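Local coordinates for periplasmic binding protein/LacI transcriptional regulator (Shewanella sp. ANA-3, PDB 5OCP) that binds arabinofuranose, in both its alpha and beta forms, as the periplasmic receptor of an arabinose ABC transporter and probably delivers it to the membrane components, at residues Leu98-Ile103 against Phe252-Ala257; Asp120-Asn125 against Pro187-Trp192; Gly178-Gln183 against Ala209-Gly214. All blocks are in the same frame, centred on the assembly; numbering follows the deposited sequence.

Contact 1: Leu98-Ile103 against Phe252-Ala257; sequences LFLTRI and FDAIDA
L100 and T101 meet the segment 252-257 of the helix 248-259 almost entirely at A254. The CG2 methyl of T101 rests on the CB of A254, 3.8 Å away, methyl against methyl. One residue earlier, L100 reaches out with its CD2 branch to the backbone: CD2 lies 3.7 Å from A254 O and 4.3 Å from A254 CB, and it also brushes the amide N of I255 at 4.3 Å. The leucine gets there because its CG stands anti to the backbone N (chi1 174°), extending the branch to the helix surface. With only a methyl on A254, the two backbones come within 7.6 Å between the CA atoms of T101 and A254.

Further out, the T101 hydroxyl is used elsewhere, hydrogen-bonding to A266 O, which leaves CG2 for the helix. I255 turns to V85 and to A59 and I61, while F252 packs on the helix 13-29. This is ordinary alpha/beta packing, the helix 248-259 lying against the parallel sheet at the strand 101-104. No hydrogen bond crosses between the two segments, so they are held together by van der Waals contact, a methyl on a methyl and a methyl against a backbone carbonyl, and the polar group of the threonine is satisfied without the helix.

Contact 2: Asp120-Asn125 against Pro187-Trp192; sequences DKTQGN and PLCAVW
T122 and C189 meet through a methyl and a sulfur. From the CB of T122, which points toward the segment 187-192, the side chain splits two ways. Its CG2 runs to the cysteine and stops 3.6 Å from C189 SG, while OG1 turns back to the helix it has just left and hydrogen-bonds to L118 O. The torsion explains the division: with chi1 at 64°, OG1 sits between the backbone N and the carbonyl carbon, and CG2 is anti to the carbonyl carbon. The same sulfur lies 4.0 Å from N125 O, and it is bonded to C126 SG in a disulfide.

T122 is also where the chain leaves the helix 107-121. Q123, with positive phi, is the C-prime residue of a Schellman motif in which G124 N bonds back to M119 O, while the Q123 N to D120 O bond is weak. A type I' turn from T122 to N125, closed by N125 N to T122 O at 3.1 Å, then swings the chain into the strand 126-132.

The disulfide ties the start of that strand to C189, just ahead of the parallel strand 190-193, beside the helix end. Across the two segments themselves the sulfur touches a methyl and lies near a carbonyl oxygen, without a hydrogen bond; the covalent restraint comes from C126, and T122 adds apolar packing beside it.

Contact 3: Gly178-Gln183 against Ala209-Gly214; sequences GFLKAQ and AGLKPG
L180 meets A209 and L211, one with each of its two methyls. G178 and F179 come first on the helix 169-183: G178 O accepts the backbone bond from A182 N, and F179 faces the sheet, its ring packing on A129 and L131 of the strand 126-132 and on R161 and Q163 of the strand 157-164. At L180 the side chain points to the loop 209-214. CD1 comes up to A209 CB at 3.8 Å, and CD2 lies 4.3 Å from L211 CD1. Chi1 of -74° places CG anti to the carbonyl carbon, from where the two branches part toward their separate partners.

The partners flank G210, whose positive phi belongs to the Schellman motif ending the helix 196-208. In this alpha/beta domain of the periplasmic binding protein fold, the contact joins the helix 169-183 to the loop that leaves the next helix, 196-208, with the strand 190-193 between the two helices in the chain. L211 also packs on I206 in the helix before it, so L180 touches a residue already set against that helix. Farther along, Q183 ends the segment with its side-chain amide held at both its oxygen and its nitrogen: OE1 accepts from R161 NE, and NE2 donates to Q186 O.

How the contacts relate
The three contacts divide between the two lobes of the protein, each built on its own sheet. Contact 1 belongs to the parallel sheet containing the strand 101-104; contacts 2 and 3 belong to the lobe of the mixed sheet containing the strand 190-193. The centre of contact 1 is about 40 Å from that of contact 2 and about 45 Å from that of contact 3, across the chain's centre. Contacts 2 and 3 are about 14 Å apart between centres and touch where L188 CD2 packs on Q183 NE2 at 3.7 Å. Along the chain their segments interleave, both falling between the halves of contact 1. The arabinofuranose pocket includes D88 and R89 near the parallel sheet and F167 and N195 near the mixed one, consistent with sugar bound between the lobes.

Contact 1: Leu98-Ile103 against Phe252-Ala257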
# COMPACT_ATOMS: atom_id res chain seq x y z
N LEU A 98 19.58 1.53 -13.84
CA LEU A 98 19.09 0.13 -13.68
C LEU A 98 17.54 -0.05 -13.78
O LEU A 98 17.05 -1.20 -13.71
CB LEU A 98 19.63 -0.44 -12.43
CG LEU A 98 21.12 -0.73 -12.37
CD1 LEU A 98 21.47 -1.00 -10.94
CD2 LEU A 98 21.50 -1.89 -13.25
N PHE A 99 16.79 1.06 -13.95
CA PHE A 99 15.39 1.02 -14.19
C PHE A 99 14.98 2.18 -15.13
O PHE A 99 15.69 3.22 -15.26
CB PHE A 99 14.64 0.96 -12.84
CG PHE A 99 14.76 2.20 -12.03
CD1 PHE A 99 13.85 3.25 -12.21
CD2 PHE A 99 15.78 2.31 -11.09
CE1 PHE A 99 13.99 4.40 -11.48
CE2 PHE A 99 15.97 3.48 -10.39
CZ PHE A 99 15.05 4.54 -10.60
N LEU A 100 13.88 2.01 -15.79
CA LEU A 100 13.34 2.94 -16.69
C LEU A 100 12.68 4.06 -15.87
O LEU A 100 12.97 5.21 -16.07
CB LEU A 100 12.35 2.25 -17.63
CG LEU A 100 11.56 3.09 -18.58
CD1 LEU A 100 12.44 3.98 -19.50
CD2 LEU A 100 10.61 2.33 -19.42
N THR A 101 11.79 3.69 -14.95
CA THR A 101 11.11 4.67 -14.11
C THR A 101 10.31 4.00 -13.00
O THR A 101 10.16 2.78 -12.97
CB THR A 101 10.16 5.55 -14.94
OG1 THR A 101 9.69 6.64 -14.14
CG2 THR A 101 8.97 4.74 -15.44
N ARG A 102 9.80 4.82 -12.08
CA ARG A 102 9.02 4.31 -10.95
C ARG A 102 7.67 5.01 -10.87
O ARG A 102 7.59 6.24 -10.88
CB ARG A 102 9.79 4.50 -9.64
CG ARG A 102 8.94 4.30 -8.39
CD ARG A 102 9.81 4.12 -7.16
NE ARG A 102 9.02 3.77 -5.98
CZ ARG A 102 8.68 4.63 -5.03
NH1 ARG A 102 9.07 5.90 -5.11
NH2 ARG A 102 7.96 4.23 -3.99
N ILE A 103 6.60 4.21 -10.81
CA ILE A 103 5.25 4.74 -10.73
C ILE A 103 4.79 4.50 -9.30
O ILE A 103 4.74 3.38 -8.89
CB ILE A 103 4.29 4.05 -11.67
CG1 ILE A 103 4.85 3.94 -13.08
CG2 ILE A 103 2.93 4.72 -11.59
CD1 ILE A 103 5.42 5.23 -13.69
N PHE A 252 2.70 0.92 -18.17
CA PHE A 252 2.54 0.46 -19.59
C PHE A 252 2.80 1.63 -20.59
O PHE A 252 3.40 1.44 -21.67
CB PHE A 252 1.18 -0.16 -19.74
CG PHE A 252 0.97 -1.43 -18.98
CD1 PHE A 252 1.88 -2.49 -19.00
CD2 PHE A 252 -0.18 -1.59 -18.26
CE1 PHE A 252 1.63 -3.65 -18.28
CE2 PHE A 252 -0.42 -2.73 -17.50
CZ PHE A 252 0.45 -3.80 -17.55
N ASP A 253 2.44 2.86 -20.21
CA ASP A 253 2.73 4.05 -21.03
C ASP A 253 4.20 4.31 -21.16
O ASP A 253 4.70 4.60 -22.25
CB ASP A 253 2.12 5.31 -20.43
CG ASP A 253 0.60 5.34 -20.52
OD1 ASP A 253 0.01 4.73 -21.42
OD2 ASP A 253 -0.00 6.04 -19.66
N ALA A 254 4.90 4.24 -20.03
CA ALA A 254 6.33 4.38 -20.03
C ALA A 254 7.00 3.29 -20.85
O ALA A 254 7.91 3.61 -21.64
CB ALA A 254 6.87 4.34 -18.62
N ILE A 255 6.50 2.07 -20.71
CA ILE A 255 7.09 0.95 -21.54
C ILE A 255 6.81 1.19 -23.03
O ILE A 255 7.75 1.16 -23.83
CB ILE A 255 6.54 -0.35 -21.10
CG1 ILE A 255 7.18 -0.72 -19.73
CG2 ILE A 255 6.77 -1.45 -22.14
CD1 ILE A 255 6.32 -1.67 -18.92
N ASP A 256 5.56 1.48 -23.37
CA ASP A 256 5.18 1.80 -24.78
C ASP A 256 6.04 2.90 -25.42
O ASP A 256 6.60 2.72 -26.50
CB ASP A 256 3.69 2.06 -24.87
CG ASP A 256 3.15 1.96 -26.32
OD1 ASP A 256 3.43 0.93 -26.99
OD2 ASP A 256 2.45 2.91 -26.78
N ALA A 257 6.24 3.99 -24.71
CA ALA A 257 7.15 5.03 -25.14
C ALA A 257 8.59 4.61 -25.31
O ALA A 257 9.25 4.98 -26.33
CB ALA A 257 7.04 6.20 -24.18

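Contact 2: Asp120-Asn125 against Pro187-Trp192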
# COMPACT_ATOMS: atom_id res chain seq x y z
N ASP A 120 -6.11 17.69 13.52
CA ASP A 120 -7.22 18.63 13.40
C ASP A 120 -8.42 18.10 14.17
O ASP A 120 -9.06 18.84 14.93
CB ASP A 120 -7.59 18.86 11.95
CG ASP A 120 -6.55 19.56 11.15
OD1 ASP A 120 -5.59 20.16 11.69
OD2 ASP A 120 -6.68 19.47 9.87
N LYS A 121 -8.67 16.79 14.09
CA LYS A 121 -9.80 16.11 14.67
C LYS A 121 -9.72 16.18 16.19
O LYS A 121 -10.75 16.31 16.84
CB LYS A 121 -9.79 14.64 14.25
CG LYS A 121 -10.91 13.78 14.82
CD LYS A 121 -12.31 14.14 14.43
CE LYS A 121 -13.30 13.10 14.93
NZ LYS A 121 -14.63 13.51 14.40
N THR A 122 -8.51 16.05 16.73
CA THR A 122 -8.29 15.91 18.16
C THR A 122 -7.75 17.19 18.77
O THR A 122 -7.36 17.17 19.95
CB THR A 122 -7.30 14.75 18.41
OG1 THR A 122 -6.03 15.09 17.83
CG2 THR A 122 -7.79 13.52 17.82
N GLN A 123 -7.72 18.29 17.99
CA GLN A 123 -7.10 19.50 18.39
C GLN A 123 -5.68 19.30 18.96
O GLN A 123 -5.29 19.96 19.93
CB GLN A 123 -8.06 20.26 19.36
CG GLN A 123 -9.44 20.48 18.70
CD GLN A 123 -10.47 21.31 19.47
OE1 GLN A 123 -11.21 22.09 18.86
NE2 GLN A 123 -10.60 21.05 20.74
N GLY A 124 -4.88 18.36 18.41
CA GLY A 124 -3.52 18.18 18.80
C GLY A 124 -3.30 17.45 20.13
O GLY A 124 -2.18 17.40 20.58
N ASN A 125 -4.34 16.87 20.66
CA ASN A 125 -4.31 16.18 21.99
C ASN A 125 -4.68 14.75 21.81
O ASN A 125 -5.88 14.40 21.73
CB ASN A 125 -5.33 16.87 22.91
CG ASN A 125 -4.80 18.20 23.43
OD1 ASN A 125 -4.92 19.27 22.77
ND2 ASN A 125 -4.17 18.14 24.60
N PRO A 187 -6.76 5.34 28.61
CA PRO A 187 -7.40 5.50 27.29
C PRO A 187 -6.41 5.81 26.20
O PRO A 187 -5.50 6.62 26.43
CB PRO A 187 -8.42 6.61 27.48
CG PRO A 187 -8.37 6.99 28.90
CD PRO A 187 -7.48 6.09 29.65
N LEU A 188 -6.61 5.16 25.05
CA LEU A 188 -6.01 5.57 23.78
C LEU A 188 -6.92 6.49 23.03
O LEU A 188 -8.11 6.37 23.09
CB LEU A 188 -5.75 4.35 22.94
CG LEU A 188 -4.56 3.52 23.40
CD1 LEU A 188 -4.60 2.23 22.59
CD2 LEU A 188 -3.25 4.24 23.08
N CYS A 189 -6.36 7.49 22.41
CA CYS A 189 -7.15 8.45 21.58
C CYS A 189 -7.39 7.83 20.21
O CYS A 189 -8.47 8.00 19.62
CB CYS A 189 -6.38 9.72 21.44
SG CYS A 189 -6.83 10.85 20.09
N ALA A 190 -6.36 7.23 19.66
CA ALA A 190 -6.42 6.79 18.27
C ALA A 190 -5.50 5.65 17.95
O ALA A 190 -4.44 5.55 18.56
CB ALA A 190 -6.11 7.93 17.32
N VAL A 191 -5.86 4.90 16.91
CA VAL A 191 -4.99 3.94 16.25
C VAL A 191 -4.62 4.51 14.86
O VAL A 191 -5.51 4.95 14.12
CB VAL A 191 -5.68 2.58 16.08
CG1 VAL A 191 -4.85 1.59 15.20
CG2 VAL A 191 -5.95 2.00 17.44
N TRP A 192 -3.33 4.58 14.60
CA TRP A 192 -2.73 4.92 13.30
C TRP A 192 -2.25 3.61 12.75
O TRP A 192 -1.26 3.00 13.23
CB TRP A 192 -1.61 5.93 13.57
CG TRP A 192 -0.50 6.07 12.54
CD1 TRP A 192 0.79 6.27 12.83
CD2 TRP A 192 -0.59 6.09 11.08
NE1 TRP A 192 1.53 6.37 11.69
CE2 TRP A 192 0.71 6.29 10.60
CE3 TRP A 192 -1.64 5.97 10.15
CZ2 TRP A 192 1.01 6.34 9.24
CZ3 TRP A 192 -1.34 6.04 8.79
CH2 TRP A 192 -0.02 6.24 8.35

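Contact 3: Gly178-Gln183 against Ala209-Gly214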
# COMPACT_ATOMS: atom_id res chain seq x y z
N GLY A 178 -2.84 -6.84 22.14
CA GLY A 178 -1.67 -6.64 22.99
C GLY A 178 -1.58 -5.24 23.52
O GLY A 178 -1.36 -5.02 24.71
N PHE A 179 -1.74 -4.23 22.66
CA PHE A 179 -1.72 -2.85 23.08
C PHE A 179 -2.70 -2.49 24.21
O PHE A 179 -2.37 -1.75 25.11
CB PHE A 179 -2.04 -1.94 21.86
CG PHE A 179 -0.93 -1.82 20.83
CD1 PHE A 179 0.36 -2.35 20.99
CD2 PHE A 179 -1.22 -1.19 19.61
CE1 PHE A 179 1.32 -2.16 20.00
CE2 PHE A 179 -0.26 -1.00 18.63
CZ PHE A 179 1.01 -1.43 18.83
N LEU A 180 -3.89 -3.05 24.09
CA LEU A 180 -5.04 -2.75 24.95
C LEU A 180 -4.71 -3.34 26.33
O LEU A 180 -4.95 -2.70 27.34
CB LEU A 180 -6.32 -3.32 24.39
CG LEU A 180 -6.84 -2.52 23.17
CD1 LEU A 180 -7.97 -3.29 22.54
CD2 LEU A 180 -7.24 -1.12 23.57
N LYS A 181 -4.02 -4.48 26.32
CA LYS A 181 -3.58 -5.13 27.54
C LYS A 181 -2.44 -4.33 28.18
O LYS A 181 -2.42 -4.13 29.39
CB LYS A 181 -3.12 -6.56 27.25
CG LYS A 181 -4.25 -7.58 27.23
CD LYS A 181 -3.89 -8.78 26.36
CE LYS A 181 -3.07 -9.80 27.13
NZ LYS A 181 -3.25 -9.65 28.60
N ALA A 182 -1.48 -3.86 27.36
CA ALA A 182 -0.39 -3.09 27.89
C ALA A 182 -0.80 -1.71 28.39
O ALA A 182 -0.11 -1.13 29.18
CB ALA A 182 0.74 -2.95 26.89
N GLN A 183 -1.89 -1.17 27.86
CA GLN A 183 -2.33 0.18 28.33
C GLN A 183 -2.74 0.18 29.77
O GLN A 183 -2.67 1.26 30.46
CB GLN A 183 -3.44 0.72 27.48
CG GLN A 183 -2.84 1.23 26.16
CD GLN A 183 -2.15 2.55 26.26
OE1 GLN A 183 -0.94 2.66 25.97
NE2 GLN A 183 -2.93 3.61 26.66
N ALA A 209 -12.71 -5.76 23.43
CA ALA A 209 -12.36 -5.15 24.70
C ALA A 209 -13.48 -4.30 25.26
O ALA A 209 -13.29 -3.68 26.29
CB ALA A 209 -11.07 -4.34 24.53
N GLY A 210 -14.65 -4.25 24.62
CA GLY A 210 -15.81 -3.49 25.10
C GLY A 210 -15.76 -1.99 24.87
O GLY A 210 -16.37 -1.21 25.59
N LEU A 211 -14.99 -1.58 23.87
CA LEU A 211 -14.82 -0.19 23.57
C LEU A 211 -15.36 0.06 22.17
O LEU A 211 -15.60 -0.87 21.46
CB LEU A 211 -13.30 0.13 23.67
CG LEU A 211 -12.69 0.09 25.05
CD1 LEU A 211 -11.17 -0.06 24.95
CD2 LEU A 211 -13.12 1.37 25.77
N LYS A 212 -15.68 1.33 21.84
CA LYS A 212 -16.36 1.67 20.57
C LYS A 212 -15.35 2.24 19.56
O LYS A 212 -14.88 3.35 19.72
CB LYS A 212 -17.49 2.72 20.79
CG LYS A 212 -18.76 2.12 21.40
CD LYS A 212 -20.01 2.72 20.74
CE LYS A 212 -21.30 2.06 21.22
NZ LYS A 212 -21.71 2.60 22.56
N PRO A 213 -14.93 1.40 18.61
CA PRO A 213 -13.97 1.92 17.63
C PRO A 213 -14.71 2.96 16.76
O PRO A 213 -15.91 2.83 16.47
CB PRO A 213 -13.60 0.66 16.86
CG PRO A 213 -14.81 -0.14 16.87
CD PRO A 213 -15.40 0.06 18.26
N GLY A 214 -13.96 3.98 16.35
CA GLY A 214 -14.53 5.07 15.57
C GLY A 214 -15.11 6.18 16.41
O GLY A 214 -15.41 7.26 15.89